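Local coordinates for glucose-6-phosphate 1-dehydrogenase (Kluyveromyces lactis, PDB 7E6I), which oxidises glucose 6-phosphate with NADP(+) to 6-phosphogluconolactone and NADPH, probably as the rate-limiting entry into the oxidative pentose phosphate pathway, at residues Leu20-Thr25 against Arg58-Pro63; Gly31-Gly36 against Asp74-Glu79; Thr12-Ser17 against Glu95-Leu100; Arg118-Ala123 against Glu138-Glu143; Glu416-Asp421 against Ser428-Asp433. All coordinates share one frame; numbering follows the deposited sequence.

Interaction 1 of 5, residues Leu20-Thr25 against Arg58-Pro63; sequences LSKKKT and REKVKP
Lys60 NZ donates a hydrogen bond to the backbone oxygen of Ser17, in the loop leading from strand 10-14 into helix 19-34, and lies beside the outer methylenes of Lys22. Lys22 CE is 3.3 Å from Lys60 NZ, and farther back Lys22 CD meets Lys60 CG at 4.0 Å. The two chains pass at a slant, the end of Lys22 lying against the Lys60 ammonium group. Their ammonium nitrogens, Lys22 NZ and Lys60 NZ, stand 4.3 Å apart, yet each has its own partner, for Lys22 NZ forms a salt bridge with Asp19. That carboxylate probably offsets part of the local positive charge. Lys22 starts with CG between its backbone N and carbonyl carbon (chi1 66°), then bends at chi3 and chi4, which takes NZ back toward Asp19. At its base Lys22 CB receives Val61 CG1 at 4.0 Å, and here the backbones come close, with Lys22 CA 4.8 Å from Val61 CA. Leu20 O accepts from Lys24 N and Thr25 N; the second, five residues on, marks a pi-type turn. Leu20, Ser21 and Lys22 probably belong to the NADP(+) site of this Rossmann domain. The contact thus joins the helix that follows strand 10-14 to helix 54-61, which comes after strand 43-48; Val61 also rests on Phe26 of helix 19-34, while Ser21 packs on Ile13 of strand 10-14.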
# COMPACT_ATOMS: atom_id res chain seq x y z
N LEU A 20 -1.28 15.24 5.38
CA LEU A 20 -0.37 14.12 5.17
C LEU A 20 1.00 14.42 5.74
O LEU A 20 1.61 13.58 6.41
CB LEU A 20 -0.28 13.79 3.68
CG LEU A 20 0.73 12.70 3.40
CD1 LEU A 20 0.21 11.36 3.93
CD2 LEU A 20 1.03 12.64 1.93
N SER A 21 1.50 15.64 5.50
CA SER A 21 2.83 16.02 5.95
C SER A 21 2.94 15.99 7.46
O SER A 21 3.89 15.44 8.01
CB SER A 21 3.18 17.41 5.43
OG SER A 21 4.49 17.76 5.85
N LYS A 22 1.97 16.59 8.15
CA LYS A 22 2.14 16.78 9.59
C LYS A 22 1.78 15.53 10.37
O LYS A 22 2.34 15.30 11.45
CB LYS A 22 1.32 17.98 10.08
CG LYS A 22 -0.19 17.85 9.99
CD LYS A 22 -0.87 19.04 10.68
CE LYS A 22 -2.12 19.53 9.92
NZ LYS A 22 -3.39 19.15 10.61
N LYS A 23 0.86 14.71 9.86
CA LYS A 23 0.44 13.51 10.58
C LYS A 23 1.20 12.26 10.18
O LYS A 23 1.16 11.27 10.92
CB LYS A 23 -1.05 13.26 10.38
CG LYS A 23 -1.95 14.32 10.97
CD LYS A 23 -3.38 13.83 11.00
CE LYS A 23 -4.35 14.99 10.90
NZ LYS A 23 -5.66 14.56 10.35
N LYS A 24 1.88 12.26 9.03
CA LYS A 24 2.52 11.03 8.56
C LYS A 24 3.98 11.23 8.19
O LYS A 24 4.85 10.51 8.68
CB LYS A 24 1.75 10.45 7.38
CG LYS A 24 0.32 10.06 7.73
CD LYS A 24 0.23 8.58 8.08
CE LYS A 24 -1.14 8.20 8.61
NZ LYS A 24 -1.38 6.74 8.47
N THR A 25 4.27 12.20 7.31
CA THR A 25 5.64 12.35 6.83
C THR A 25 6.58 12.75 7.95
O THR A 25 7.59 12.08 8.21
CB THR A 25 5.70 13.36 5.69
OG1 THR A 25 4.55 13.21 4.85
CG2 THR A 25 6.98 13.15 4.87
N ARG A 58 7.19 23.40 13.48
CA ARG A 58 7.55 22.51 14.58
C ARG A 58 6.37 22.29 15.52
O ARG A 58 6.10 21.16 15.93
CB ARG A 58 8.74 23.07 15.35
CG ARG A 58 10.01 23.18 14.53
CD ARG A 58 10.96 24.19 15.12
NE ARG A 58 12.18 24.32 14.33
CZ ARG A 58 12.98 25.38 14.39
NH1 ARG A 58 12.67 26.39 15.19
NH2 ARG A 58 14.09 25.44 13.65
N GLU A 59 5.65 23.36 15.86
CA GLU A 59 4.52 23.20 16.76
C GLU A 59 3.33 22.57 16.07
O GLU A 59 2.48 21.98 16.74
CB GLU A 59 4.13 24.55 17.36
CG GLU A 59 5.22 25.17 18.23
CD GLU A 59 5.46 24.41 19.53
OE1 GLU A 59 4.56 23.66 19.97
OE2 GLU A 59 6.55 24.59 20.13
N LYS A 60 3.26 22.66 14.75
CA LYS A 60 2.17 22.02 14.02
C LYS A 60 2.32 20.50 14.04
O LYS A 60 1.32 19.77 14.10
CB LYS A 60 2.12 22.55 12.59
CG LYS A 60 0.78 22.45 11.89
CD LYS A 60 0.86 23.01 10.47
CE LYS A 60 -0.48 23.61 10.02
NZ LYS A 60 -1.29 22.64 9.21
N VAL A 61 3.55 19.99 13.98
CA VAL A 61 3.76 18.56 13.79
C VAL A 61 4.02 17.84 15.10
O VAL A 61 3.74 16.64 15.22
CB VAL A 61 4.90 18.31 12.78
CG1 VAL A 61 4.77 19.23 11.57
CG2 VAL A 61 6.24 18.50 13.44
N LYS A 62 4.54 18.56 16.11
CA LYS A 62 4.82 18.04 17.44
C LYS A 62 3.67 17.21 18.01
O LYS A 62 3.93 16.15 18.60
CB LYS A 62 5.15 19.20 18.39
CG LYS A 62 5.69 18.79 19.75
CD LYS A 62 6.44 19.94 20.42
CE LYS A 62 6.82 19.61 21.87
NZ LYS A 62 8.08 20.28 22.32
N PRO A 63 2.40 17.62 17.87
CA PRO A 63 1.31 16.79 18.42
C PRO A 63 1.19 15.43 17.79
O PRO A 63 0.39 14.62 18.26
CB PRO A 63 0.06 17.63 18.14
CG PRO A 63 0.55 19.00 18.05
CD PRO A 63 1.89 18.92 17.40

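Interaction 2 of 5, residues Gly31-Gly36 against Asp74-Glu79; sequences GLYREG and DAKVNE
Arg34 CA and Lys76 CA come within 6.1 Å of each other where the last turn of helix 19-34 passes the start of helix 74-83. Helix 19-34 closes here in a Schellman motif, with Gly36 at the C-prime position in a positive-phi conformation, Gly36 N bonded to Tyr33 O at 2.8 Å and Tyr37 N to Leu32 O. Just before that end, Tyr33 reaches across with its ring trans to the backbone N (chi1 177°). The ring meets the second helix at a slant, with Tyr33 CE2 3.8 Å from Lys76 O and 3.9 Å from Glu79 CB. The phenol end lies beside the carboxylate, Tyr33 OH being 3.2 Å from Glu79 OE2, and the ring and carboxylate planes are nearly perpendicular (84°). Tyr33 also packs on Phe80 and Met83 farther along helix 74-83. With an alanine here, a gap would probably open against Glu79 CB and the Lys76 carbonyl, and the Glu79 carboxylate would lose its phenol neighbour. Lys76, bent at chi2 and chi4, sends a weak hydrogen bond of 3.4 Å from Lys76 NZ to Arg34 O near the helix end. The Arg34 side chain turns elsewhere: NH1 bonds to Lys66 O, and the guanidinium forms a side-on salt bridge with Glu35. Both of those bonds end on one oxygen, Arg34 NE approaching Glu35 OE1 at 3.0 Å from 39° above the carboxylate plane and Arg34 NH2 using the anti lone pair of the same atom.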
# COMPACT_ATOMS: atom_id res chain seq x y z
N GLY A 31 10.28 9.13 13.87
CA GLY A 31 10.47 7.75 14.28
C GLY A 31 11.79 7.19 13.82
O GLY A 31 12.50 6.54 14.59
N LEU A 32 12.15 7.44 12.56
CA LEU A 32 13.47 7.04 12.08
C LEU A 32 14.57 7.69 12.91
O LEU A 32 15.57 7.03 13.24
CB LEU A 32 13.61 7.42 10.61
CG LEU A 32 13.01 6.48 9.57
CD1 LEU A 32 13.00 7.15 8.19
CD2 LEU A 32 13.80 5.21 9.52
N TYR A 33 14.40 8.97 13.27
CA TYR A 33 15.42 9.66 14.06
C TYR A 33 15.45 9.11 15.48
O TYR A 33 16.52 8.78 16.01
CB TYR A 33 15.16 11.17 14.07
CG TYR A 33 16.14 11.93 14.95
CD1 TYR A 33 17.40 12.28 14.47
CD2 TYR A 33 15.82 12.26 16.27
CE1 TYR A 33 18.32 12.96 15.28
CE2 TYR A 33 16.74 12.94 17.08
CZ TYR A 33 17.97 13.28 16.57
OH TYR A 33 18.88 13.95 17.35
N ARG A 34 14.27 8.98 16.10
CA ARG A 34 14.17 8.53 17.48
C ARG A 34 14.83 7.18 17.70
O ARG A 34 15.43 6.93 18.75
CB ARG A 34 12.70 8.50 17.87
CG ARG A 34 12.38 7.85 19.18
CD ARG A 34 10.91 7.47 19.25
NE ARG A 34 10.63 6.29 18.44
CZ ARG A 34 9.54 6.13 17.68
NH1 ARG A 34 8.61 7.08 17.62
NH2 ARG A 34 9.39 5.02 16.98
N GLU A 35 14.76 6.30 16.71
CA GLU A 35 15.36 4.98 16.81
C GLU A 35 16.75 4.92 16.19
O GLU A 35 17.30 3.84 16.02
CB GLU A 35 14.43 3.94 16.18
CG GLU A 35 13.00 4.05 16.69
CD GLU A 35 12.80 3.39 18.05
OE1 GLU A 35 11.69 3.51 18.62
OE2 GLU A 35 13.75 2.74 18.55
N GLY A 36 17.33 6.07 15.86
CA GLY A 36 18.71 6.07 15.45
C GLY A 36 18.96 5.74 14.00
O GLY A 36 20.07 5.34 13.65
N ASP A 74 12.25 12.56 25.29
CA ASP A 74 11.75 13.90 25.00
C ASP A 74 12.85 14.83 24.53
O ASP A 74 12.56 15.81 23.83
CB ASP A 74 11.07 14.48 26.23
CG ASP A 74 9.68 14.97 25.95
OD1 ASP A 74 9.51 15.68 24.93
OD2 ASP A 74 8.76 14.64 26.73
N ALA A 75 14.11 14.56 24.89
CA ALA A 75 15.20 15.30 24.27
C ALA A 75 15.26 15.02 22.78
O ALA A 75 15.58 15.92 21.99
CB ALA A 75 16.53 14.94 24.94
N LYS A 76 14.94 13.79 22.37
CA LYS A 76 14.92 13.47 20.94
C LYS A 76 13.86 14.28 20.21
O LYS A 76 14.09 14.74 19.08
CB LYS A 76 14.69 11.97 20.75
CG LYS A 76 15.62 11.06 21.55
CD LYS A 76 16.66 10.39 20.65
CE LYS A 76 17.08 9.04 21.23
NZ LYS A 76 15.90 8.31 21.78
N VAL A 77 12.68 14.46 20.82
CA VAL A 77 11.65 15.28 20.20
C VAL A 77 12.19 16.67 19.89
O VAL A 77 12.10 17.16 18.76
CB VAL A 77 10.39 15.35 21.08
CG1 VAL A 77 9.47 16.47 20.60
CG2 VAL A 77 9.66 14.01 21.09
N ASN A 78 12.77 17.33 20.91
CA ASN A 78 13.29 18.67 20.70
C ASN A 78 14.51 18.66 19.80
O ASN A 78 14.70 19.57 18.99
CB ASN A 78 13.62 19.32 22.05
CG ASN A 78 12.44 19.31 22.99
OD1 ASN A 78 11.32 19.68 22.63
ND2 ASN A 78 12.68 18.88 24.22
N GLU A 79 15.35 17.63 19.94
CA GLU A 79 16.47 17.45 19.01
C GLU A 79 15.97 17.46 17.57
O GLU A 79 16.48 18.20 16.72
CB GLU A 79 17.17 16.13 19.31
CG GLU A 79 18.40 16.23 20.15
CD GLU A 79 18.94 14.86 20.48
OE1 GLU A 79 18.15 14.01 20.94
OE2 GLU A 79 20.15 14.63 20.26

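Interaction 3 of 5, residues Thr12-Ser17 against Glu95-Leu100; sequences TIFGAS and EGYLEL
Phe14 and Tyr97 touch through the CE2 atoms of their rings, Phe14 CE2 lying 3.6 Å from Tyr97 CE2. The planes are close to parallel, 17° apart, but have slid so far past each other that they barely overlap, and the ring centroids are 5.8 Å apart. Leu100 packs beside Phe14: its CD2 methyl lies 3.8 Å from Phe14 CZ and meets Thr12 CG2 tip to tip at 4.0 Å. The leucine reaches the strand with CG anti to its own N (chi1 -175°). One layer out, Tyr97 OH bonds to Tyr91 O, which fixes the far end of that ring. Tyr47 and Val132 also border Phe14, while Leu100 touches Ile45 of strand 43-48. Thr12 and Phe14 are alternate residues of strand 10-14, so their side chains share the sheet face covered by helix 94-110; the axes of strand 12-14 and helix 95-100 lie 12.8 Å apart and nearly antiparallel (164°). Directly after Phe14 the chain turns at Gly15, which has positive phi, into a loop whose Gly15, Ala16 and Ser17 probably contribute to NADP(+) binding, as in related enzymes: the first strand and glycine-rich turn of a Rossmann dinucleotide-binding fold.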
# COMPACT_ATOMS: atom_id res chain seq x y z
N THR A 12 13.60 17.80 1.70
CA THR A 12 12.57 18.83 1.56
C THR A 12 11.21 18.17 1.41
O THR A 12 11.00 17.36 0.51
CB THR A 12 12.85 19.74 0.36
OG1 THR A 12 14.20 20.20 0.40
CG2 THR A 12 11.92 20.93 0.39
N ILE A 13 10.27 18.55 2.28
CA ILE A 13 8.90 18.03 2.25
C ILE A 13 8.02 19.13 1.66
O ILE A 13 7.66 20.09 2.35
CB ILE A 13 8.40 17.62 3.64
CG1 ILE A 13 9.27 16.50 4.22
CG2 ILE A 13 6.96 17.14 3.57
CD1 ILE A 13 10.45 17.00 4.99
N PHE A 14 7.64 18.97 0.40
CA PHE A 14 6.71 19.88 -0.22
C PHE A 14 5.28 19.59 0.24
O PHE A 14 4.92 18.44 0.51
CB PHE A 14 6.80 19.79 -1.74
CG PHE A 14 7.97 20.55 -2.32
CD1 PHE A 14 9.24 19.98 -2.35
CD2 PHE A 14 7.79 21.82 -2.84
CE1 PHE A 14 10.31 20.68 -2.89
CE2 PHE A 14 8.86 22.52 -3.38
CZ PHE A 14 10.12 21.95 -3.40
N GLY A 15 4.48 20.64 0.33
CA GLY A 15 3.17 20.51 0.93
C GLY A 15 3.23 20.40 2.43
O GLY A 15 2.35 19.78 3.04
N ALA A 16 4.24 20.99 3.06
CA ALA A 16 4.56 20.68 4.45
C ALA A 16 3.45 21.03 5.42
O ALA A 16 3.41 20.48 6.52
CB ALA A 16 5.84 21.40 4.85
N SER A 17 2.55 21.93 5.06
CA SER A 17 1.49 22.37 5.95
C SER A 17 0.26 21.47 5.91
O SER A 17 -0.64 21.64 6.74
CB SER A 17 1.08 23.80 5.59
OG SER A 17 0.70 23.87 4.22
N GLU A 95 10.77 31.63 -8.11
CA GLU A 95 11.44 32.37 -7.05
C GLU A 95 11.56 31.54 -5.78
O GLU A 95 12.56 31.62 -5.07
CB GLU A 95 10.73 33.69 -6.75
CG GLU A 95 9.27 33.58 -6.38
CD GLU A 95 8.38 33.72 -7.60
OE1 GLU A 95 7.13 33.70 -7.43
OE2 GLU A 95 8.93 33.85 -8.71
N GLY A 96 10.54 30.74 -5.48
CA GLY A 96 10.62 29.87 -4.32
C GLY A 96 11.74 28.85 -4.44
O GLY A 96 12.49 28.62 -3.49
N TYR A 97 11.87 28.25 -5.63
CA TYR A 97 12.87 27.20 -5.82
C TYR A 97 14.28 27.78 -5.82
O TYR A 97 15.20 27.16 -5.28
CB TYR A 97 12.58 26.44 -7.12
CG TYR A 97 11.22 25.78 -7.05
CD1 TYR A 97 10.06 26.50 -7.30
CD2 TYR A 97 11.09 24.44 -6.71
CE1 TYR A 97 8.81 25.91 -7.22
CE2 TYR A 97 9.85 23.83 -6.63
CZ TYR A 97 8.71 24.58 -6.89
OH TYR A 97 7.47 23.98 -6.81
N LEU A 98 14.46 28.97 -6.39
CA LEU A 98 15.77 29.61 -6.33
C LEU A 98 16.12 30.00 -4.90
O LEU A 98 17.26 29.83 -4.47
CB LEU A 98 15.80 30.82 -7.25
CG LEU A 98 15.60 30.42 -8.71
CD1 LEU A 98 15.25 31.62 -9.57
CD2 LEU A 98 16.83 29.69 -9.24
N GLU A 99 15.14 30.49 -4.14
CA GLU A 99 15.39 30.74 -2.72
C GLU A 99 15.74 29.44 -2.00
O GLU A 99 16.66 29.40 -1.18
CB GLU A 99 14.18 31.41 -2.08
CG GLU A 99 13.98 32.88 -2.49
CD GLU A 99 12.56 33.39 -2.23
OE1 GLU A 99 11.71 32.61 -1.74
OE2 GLU A 99 12.30 34.59 -2.51
N LEU A 100 15.01 28.35 -2.30
CA LEU A 100 15.34 27.05 -1.71
C LEU A 100 16.71 26.57 -2.16
O LEU A 100 17.50 26.08 -1.35
CB LEU A 100 14.25 26.03 -2.06
CG LEU A 100 14.31 24.61 -1.47
CD1 LEU A 100 14.09 24.58 0.04
CD2 LEU A 100 13.29 23.73 -2.17

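Interaction 4 of 5, residues Arg118-Ala123 against Glu138-Glu143; sequences RLFYLA and ENLYTE
Leu140 sets both methyls against Phe120, and CD2 also against Arg118. The apolar part of the contact is with Phe120: Leu140 CD2 sits at the ring edge, near its plane, 3.9 Å from Phe120 CZ, and Leu140 CD1 follows at 4.1 Å from Phe120 CE1. The second kind of contact sets methyls against a guanidinium. Leu140 CD2 also lies 3.6 Å from Arg118 NH1, and Thr142 CG2 comes to 3.3 Å from the same Arg118 NH1, the arginine and threonine side chains crossing at about a right angle. The Thr142 torsion (chi1 171°) puts CG2 between the backbone N and the carbonyl carbon, facing Arg118, while OG1 accepts a hydrogen bond from Ser144 N. No hydrogen bond spans the segments; the charge of Arg118 is met outside them by Glu108, in a salt bridge to NH2 that the chain, extended from CG to NE, can reach. A leucine in place of Arg118 would probably leave Glu108 without its ionic mate and the Thr142 methyl with little to rest on. The contact lies within the beta-alpha-beta unit of strand 117-122, helix 126-139 and strand 146-152: Leu140 and Thr142 are on the link out of the helix, Arg118 and Phe120 on the first strand, which hydrogen-bonds to strand 146-152, while Phe120 also touches Thr12 and Phe14 of strand 10-14 and Leu140 packs on Leu100 of helix 94-110.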
# COMPACT_ATOMS: atom_id res chain seq x y z
N ARG A 118 19.99 14.76 -2.01
CA ARG A 118 18.75 15.49 -1.77
C ARG A 118 17.54 14.58 -1.99
O ARG A 118 17.39 13.97 -3.06
CB ARG A 118 18.65 16.72 -2.69
CG ARG A 118 19.86 17.63 -2.58
CD ARG A 118 19.79 18.79 -3.53
NE ARG A 118 20.96 19.66 -3.42
CZ ARG A 118 21.45 20.37 -4.42
NH1 ARG A 118 20.88 20.33 -5.61
NH2 ARG A 118 22.51 21.14 -4.22
N LEU A 119 16.67 14.52 -0.98
CA LEU A 119 15.40 13.82 -1.08
C LEU A 119 14.28 14.86 -1.08
O LEU A 119 14.24 15.74 -0.22
CB LEU A 119 15.22 12.83 0.08
CG LEU A 119 13.96 11.94 0.11
CD1 LEU A 119 13.96 10.99 -1.07
CD2 LEU A 119 13.81 11.16 1.43
N PHE A 120 13.40 14.77 -2.07
CA PHE A 120 12.21 15.62 -2.15
C PHE A 120 10.98 14.75 -1.93
O PHE A 120 10.65 13.91 -2.77
CB PHE A 120 12.14 16.31 -3.51
CG PHE A 120 13.29 17.23 -3.77
CD1 PHE A 120 13.32 18.50 -3.21
CD2 PHE A 120 14.35 16.81 -4.56
CE1 PHE A 120 14.39 19.35 -3.45
CE2 PHE A 120 15.42 17.66 -4.80
CZ PHE A 120 15.45 18.92 -4.24
N TYR A 121 10.31 14.94 -0.79
CA TYR A 121 9.06 14.25 -0.51
C TYR A 121 7.90 15.15 -0.94
O TYR A 121 7.73 16.25 -0.38
CB TYR A 121 8.94 13.89 0.97
CG TYR A 121 7.89 12.85 1.25
CD1 TYR A 121 6.54 13.09 0.97
CD2 TYR A 121 8.24 11.60 1.78
CE1 TYR A 121 5.57 12.14 1.21
CE2 TYR A 121 7.27 10.64 2.02
CZ TYR A 121 5.95 10.90 1.74
OH TYR A 121 4.99 9.93 1.98
N LEU A 122 7.09 14.69 -1.89
CA LEU A 122 6.04 15.52 -2.49
C LEU A 122 4.68 15.17 -1.90
O LEU A 122 3.88 14.44 -2.50
CB LEU A 122 6.06 15.38 -4.01
CG LEU A 122 6.98 16.26 -4.84
CD1 LEU A 122 8.38 16.30 -4.29
CD2 LEU A 122 6.98 15.78 -6.28
N ALA A 123 4.39 15.70 -0.71
CA ALA A 123 3.14 15.41 -0.01
C ALA A 123 1.99 16.23 -0.59
O ALA A 123 1.35 17.04 0.08
CB ALA A 123 3.29 15.66 1.48
N GLU A 138 13.86 22.37 -13.49
CA GLU A 138 14.33 23.61 -14.11
C GLU A 138 15.29 24.38 -13.21
O GLU A 138 16.20 25.05 -13.72
CB GLU A 138 13.15 24.53 -14.48
CG GLU A 138 12.02 23.89 -15.33
CD GLU A 138 10.64 24.59 -15.17
OE1 GLU A 138 9.95 24.82 -16.19
OE2 GLU A 138 10.24 24.89 -14.02
N ASN A 139 15.12 24.31 -11.89
CA ASN A 139 15.81 25.20 -10.97
C ASN A 139 16.73 24.52 -9.98
O ASN A 139 17.76 25.10 -9.63
CB ASN A 139 14.79 26.04 -10.19
CG ASN A 139 13.96 26.94 -11.08
OD1 ASN A 139 14.36 28.06 -11.41
ND2 ASN A 139 12.79 26.45 -11.49
N LEU A 140 16.41 23.32 -9.51
CA LEU A 140 17.09 22.71 -8.37
C LEU A 140 17.56 21.30 -8.69
O LEU A 140 17.32 20.35 -7.93
CB LEU A 140 16.16 22.69 -7.17
CG LEU A 140 16.69 22.95 -5.76
CD1 LEU A 140 15.50 23.04 -4.81
CD2 LEU A 140 17.68 21.90 -5.30
N TYR A 141 18.24 21.12 -9.82
CA TYR A 141 18.76 19.82 -10.23
C TYR A 141 20.26 19.95 -10.50
O TYR A 141 20.67 20.78 -11.32
CB TYR A 141 18.02 19.33 -11.48
CG TYR A 141 18.33 17.91 -11.88
CD1 TYR A 141 19.40 17.62 -12.72
CD2 TYR A 141 17.55 16.86 -11.40
CE1 TYR A 141 19.68 16.32 -13.08
CE2 TYR A 141 17.83 15.55 -11.76
CZ TYR A 141 18.89 15.29 -12.60
OH TYR A 141 19.16 14.00 -12.95
N THR A 142 21.07 19.15 -9.81
CA THR A 142 22.52 19.16 -10.03
C THR A 142 22.95 17.84 -10.67
O THR A 142 22.75 16.77 -10.10
CB THR A 142 23.29 19.40 -8.74
OG1 THR A 142 24.69 19.19 -8.97
CG2 THR A 142 22.82 18.49 -7.62
N GLU A 143 23.57 17.93 -11.86
CA GLU A 143 24.12 16.76 -12.52
C GLU A 143 25.32 16.18 -11.79
O GLU A 143 25.83 15.12 -12.19
CB GLU A 143 24.50 17.10 -13.97
CG GLU A 143 23.42 16.75 -15.00
CD GLU A 143 23.86 17.03 -16.45
OE1 GLU A 143 22.98 17.12 -17.34
OE2 GLU A 143 25.08 17.17 -16.69

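Interaction 5 of 5, residues Glu416-Asp421 against Ser428-Asp433; sequences ESLIRD and SNFVRD
Leu418 meets the Phe430 ring in two different ways. Its methyl CD2 stands over one face as a CH-pi contact, Leu418 CD2 being 4.2 Å from the Phe430 ring centroid and 27° off the normal. Its backbone oxygen, by contrast, lies in the ring plane at the edge, with Leu418 O 3.2 Å from Phe430 CZ, where the slightly positive rim of the ring would suit a carbonyl. Asp421, one helical turn on, adds its own methylene to the edge, Asp421 CB lying 3.8 Å from Phe430 CE1. Asn429 stands beside the ring, and the slanting Leu418 side chain puts CD2 at 3.7 Å from Asn429 CB. The polar end of Asn429 turns to Asp421: Asn429 ND2 is 2.7 Å from Asp421 OD2, but the bond is weak because the N-H points well aside (123° at the hydrogen); the amide and carboxylate planes are 41° apart. A water supplies a second link, donating to Asp421 OD2 at 3.1 Å and accepting from Asn429 N at 2.8 Å. One carboxylate oxygen thus holds both the side chain and, through water, the backbone of Asn429. The contact ties the link toward helix 433-451 back onto helix 414-423; Leu418 and Phe430 both pack on Ile181 of strand 178-181, Phe430 meets Phe179 edge-to-face, and Ile419 packs on Ala28 and Leu32 of helix 19-34.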
# COMPACT_ATOMS: atom_id res chain seq x y z
N GLU A 416 7.73 5.08 7.77
CA GLU A 416 9.09 5.02 8.29
C GLU A 416 9.93 4.05 7.48
O GLU A 416 11.02 4.39 7.01
CB GLU A 416 9.06 4.63 9.77
CG GLU A 416 8.55 5.76 10.66
CD GLU A 416 7.91 5.31 11.97
OE1 GLU A 416 7.43 6.19 12.72
OE2 GLU A 416 7.90 4.09 12.25
N SER A 417 9.42 2.83 7.28
CA SER A 417 10.14 1.85 6.49
C SER A 417 10.41 2.37 5.08
O SER A 417 11.51 2.17 4.53
CB SER A 417 9.33 0.55 6.44
OG SER A 417 9.86 -0.38 5.51
N LEU A 418 9.43 3.06 4.50
CA LEU A 418 9.53 3.43 3.09
C LEU A 418 10.50 4.58 2.89
O LEU A 418 11.28 4.58 1.92
CB LEU A 418 8.14 3.79 2.56
CG LEU A 418 7.29 2.57 2.20
CD1 LEU A 418 5.87 2.96 1.85
CD2 LEU A 418 7.94 1.78 1.07
N ILE A 419 10.48 5.58 3.77
CA ILE A 419 11.42 6.69 3.66
C ILE A 419 12.85 6.18 3.84
O ILE A 419 13.76 6.54 3.08
CB ILE A 419 11.08 7.79 4.68
CG1 ILE A 419 9.84 8.55 4.24
CG2 ILE A 419 12.25 8.74 4.86
CD1 ILE A 419 9.29 9.48 5.28
N ARG A 420 13.06 5.33 4.85
CA ARG A 420 14.33 4.64 5.00
C ARG A 420 14.79 4.02 3.68
O ARG A 420 15.92 4.27 3.23
CB ARG A 420 14.22 3.57 6.07
CG ARG A 420 15.53 2.83 6.29
CD ARG A 420 16.45 3.70 7.09
NE ARG A 420 17.87 3.39 6.94
CZ ARG A 420 18.46 2.25 7.28
NH1 ARG A 420 17.75 1.24 7.79
NH2 ARG A 420 19.76 2.11 7.10
N ASP A 421 13.92 3.22 3.05
CA ASP A 421 14.30 2.54 1.82
C ASP A 421 14.69 3.53 0.73
O ASP A 421 15.63 3.28 -0.05
CB ASP A 421 13.15 1.66 1.32
CG ASP A 421 12.98 0.40 2.14
OD1 ASP A 421 13.75 0.21 3.12
OD2 ASP A 421 12.07 -0.39 1.81
N SER A 428 12.75 -1.55 -4.14
CA SER A 428 12.04 -2.82 -4.05
C SER A 428 10.59 -2.63 -3.65
O SER A 428 9.70 -3.35 -4.13
CB SER A 428 12.74 -3.73 -3.05
OG SER A 428 14.04 -4.02 -3.49
N ASN A 429 10.32 -1.66 -2.79
CA ASN A 429 8.98 -1.42 -2.26
C ASN A 429 8.32 -0.20 -2.88
O ASN A 429 7.51 0.46 -2.22
CB ASN A 429 9.06 -1.28 -0.75
CG ASN A 429 9.71 -2.48 -0.09
OD1 ASN A 429 9.64 -3.58 -0.62
ND2 ASN A 429 10.34 -2.28 1.06
N PHE A 430 8.63 0.12 -4.13
CA PHE A 430 8.01 1.26 -4.80
C PHE A 430 7.55 0.84 -6.19
O PHE A 430 8.10 -0.09 -6.79
CB PHE A 430 8.98 2.43 -4.89
CG PHE A 430 9.50 2.88 -3.55
CD1 PHE A 430 10.60 2.28 -2.98
CD2 PHE A 430 8.88 3.92 -2.88
CE1 PHE A 430 11.07 2.70 -1.74
CE2 PHE A 430 9.34 4.35 -1.65
CZ PHE A 430 10.44 3.75 -1.08
N VAL A 431 6.52 1.53 -6.70
CA VAL A 431 5.86 1.15 -7.95
C VAL A 431 6.66 1.69 -9.12
O VAL A 431 7.07 2.86 -9.14
CB VAL A 431 4.42 1.69 -8.00
CG1 VAL A 431 3.66 1.01 -9.11
CG2 VAL A 431 3.70 1.50 -6.65
N ARG A 432 6.87 0.84 -10.12
CA ARG A 432 7.55 1.22 -11.34
C ARG A 432 6.53 1.63 -12.41
O ARG A 432 5.34 1.30 -12.33
CB ARG A 432 8.43 0.08 -11.85
CG ARG A 432 9.58 0.53 -12.71
CD ARG A 432 10.58 -0.60 -12.89
NE ARG A 432 10.10 -1.64 -13.78
CZ ARG A 432 10.67 -2.84 -13.88
NH1 ARG A 432 11.74 -3.13 -13.12
NH2 ARG A 432 10.19 -3.75 -14.71
N ASP A 433 7.01 2.36 -13.42
CA ASP A 433 6.10 2.93 -14.41
C ASP A 433 5.39 1.85 -15.23
O ASP A 433 4.19 1.99 -15.51
CB ASP A 433 6.85 3.91 -15.31
CG ASP A 433 8.00 3.26 -16.07
OD1 ASP A 433 8.73 2.45 -15.47
OD2 ASP A 433 8.17 3.56 -17.27
O HOH W 1 12.44 -0.84 -1.19

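How the interactions relate
Interactions 1 and 2 both use helix 19-34, their centres about 14 Å apart. Interactions 3 and 4 are built on neighbouring strands of the Rossmann sheet, joined by backbone hydrogen bonds such as Thr12 O to Tyr121 N at 2.8 Å, and their apolar parts merge where Leu100 CD2 meets Leu140 CD1 at 3.5 Å. Interactions 1 and 3 hold the start of the probable NADP(+) site. Interaction 5 belongs to the C-terminal part of the sequence but packs on interaction 2, with Leu32 CD1 3.8 Å from Ile419 CG2. Its Leu418 side chain lies about 10 Å from the bound glucose 6-phosphate and about 9 Å from the side chain of His245, the probable proton acceptor.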